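Local atomic coordinates of mandelate racemase / muconate lactonizing enzyme, C-terminal domain protein (Pseudovibrio sp. JE062, PDB entry 4JHM), a protein that belongs to the mandelate racemase / muconate lactonizing enzyme family of the enolase superfamily, pairing an N-terminal capping domain with a TIM-barrel domain. Residues A[121-124]-A[125-129]. Sequence-based numbering, arbitrary orientation.
Sequences MPLY and MLLGG
L127 N donates to L123 O (3.2 Å), the i to i+4 bond at the heart of the short helix 123-127. One residue on, G128 N reaches Y124 O (3.1 Å), just where the chain leaves helical geometry. At the other end P122, the N-cap residue, offers its carbonyl O to M125 N at 3.1 Å; the N-H...O angle of 142° makes this a bent bond. Y124 N is taken up instead by H312 ND1 of helix 304-316, and Y124 OH and T132 OG1 are hydrogen-bonded to each other. Within the helix, M125 O accepts a hydrogen bond from K115 NZ of the second subunit; past its end, the backbone of G129 bonds to that of A316.

Apolar side chains pack along the turn and the residue leading into it. The selenomethionines M121 and M125 cross at about a right angle, their SE atoms 4.0 Å apart; M125 CG lies anti to the backbone N (chi1 -154°) and the chain bends at chi3. M121 CG also meets L126 CD2 at 3.9 Å, while the other branch of L126, CD1, lies 3.8 Å from L123 CD1. L126 further packs on L126 of the second subunit. Internal bonds thus hold the single turn, while Y124 N and M125 O tie it to helix 304-316 and the second subunit.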
loop_
_atom_site.group_PDB
_atom_site.type_symbol
_atom_site.label_atom_id
_atom_site.label_comp_id
_atom_site.label_asym_id
_atom_site.label_seq_id
_atom_site.Cartn_x
_atom_site.Cartn_y
_atom_site.Cartn_z
HETATM N N MSE A 121 33.294 32.479 17.718
HETATM C CA MSE A 121 33.240 31.069 18.119
HETATM C C MSE A 121 33.262 30.157 16.921
HETATM O O MSE A 121 32.920 30.567 15.812
HETATM C CB MSE A 121 31.999 30.763 18.964
HETATM C CG MSE A 121 30.742 31.498 18.509
HETATM SE SE MSE A 121 29.248 31.118 19.748
HETATM C CE MSE A 121 29.949 31.970 21.381
ATOM N N PRO A 122 33.679 28.897 17.132
ATOM C CA PRO A 122 33.700 27.896 16.071
ATOM C C PRO A 122 32.313 27.635 15.507
ATOM O O PRO A 122 31.316 27.820 16.202
ATOM C CB PRO A 122 34.230 26.636 16.774
ATOM C CG PRO A 122 34.054 26.882 18.232
ATOM C CD PRO A 122 34.201 28.363 18.401
ATOM N N LEU A 123 32.254 27.196 14.256
ATOM C CA LEU A 123 30.981 27.029 13.579
ATOM C C LEU A 123 30.116 25.982 14.273
ATOM O O LEU A 123 28.907 26.160 14.407
ATOM C CB LEU A 123 31.196 26.637 12.119
ATOM C CG LEU A 123 30.014 26.966 11.206
ATOM C CD1 LEU A 123 30.061 28.434 10.810
ATOM C CD2 LEU A 123 30.007 26.077 9.973
ATOM N N TYR A 124 30.731 24.895 14.726
ATOM C CA TYR A 124 29.962 23.802 15.308
ATOM C C TYR A 124 29.174 24.288 16.521
ATOM O O TYR A 124 28.166 23.686 16.894
ATOM C CB TYR A 124 30.852 22.593 15.651
ATOM C CG TYR A 124 31.806 22.788 16.812
ATOM C CD1 TYR A 124 31.377 22.642 18.126
ATOM C CD2 TYR A 124 33.146 23.087 16.590
ATOM C CE1 TYR A 124 32.249 22.809 19.187
ATOM C CE2 TYR A 124 34.026 23.258 17.643
ATOM C CZ TYR A 124 33.575 23.118 18.937
ATOM O OH TYR A 124 34.455 23.288 19.979
HETATM N N MSE A 125 29.619 25.390 17.119
HETATM C CA MSE A 125 28.909 25.984 18.253
HETATM C C MSE A 125 27.691 26.737 17.790
HETATM O O MSE A 125 26.619 26.622 18.385
HETATM C CB MSE A 125 29.839 26.929 18.997
HETATM C CG MSE A 125 29.423 27.055 20.456
HETATM SE SE MSE A 125 30.870 27.921 21.472
HETATM C CE MSE A 125 31.880 26.290 21.927
ATOM N N LEU A 126 27.845 27.513 16.721
ATOM C CA LEU A 126 26.741 28.285 16.159
ATOM C C LEU A 126 25.535 27.413 15.857
ATOM O O LEU A 126 24.398 27.802 16.127
ATOM C CB LEU A 126 27.161 28.956 14.853
ATOM C CG LEU A 126 28.242 30.027 14.885
ATOM C CD1 LEU A 126 28.444 30.546 13.472
ATOM C CD2 LEU A 126 27.874 31.161 15.826
ATOM N N LEU A 127 25.792 26.245 15.274
ATOM C CA LEU A 127 24.726 25.345 14.840
ATOM C C LEU A 127 24.187 24.531 16.013
ATOM O O LEU A 127 22.982 24.508 16.261
ATOM C CB LEU A 127 25.244 24.402 13.753
ATOM C CG LEU A 127 25.944 25.083 12.576
ATOM C CD1 LEU A 127 26.869 24.105 11.873
ATOM C CD2 LEU A 127 24.937 25.680 11.604
ATOM N N GLY A 128 25.085 23.861 16.728
ATOM C CA GLY A 128 24.704 23.077 17.894
ATOM C C GLY A 128 25.836 22.993 18.895
ATOM O O GLY A 128 26.268 24.007 19.454
ATOM N N GLY A 129 26.331 21.781 19.110
ATOM C CA GLY A 129 27.401 21.555 20.068
ATOM C C GLY A 129 27.143 20.280 20.835
ATOM O O GLY A 129 26.550 20.298 21.916
#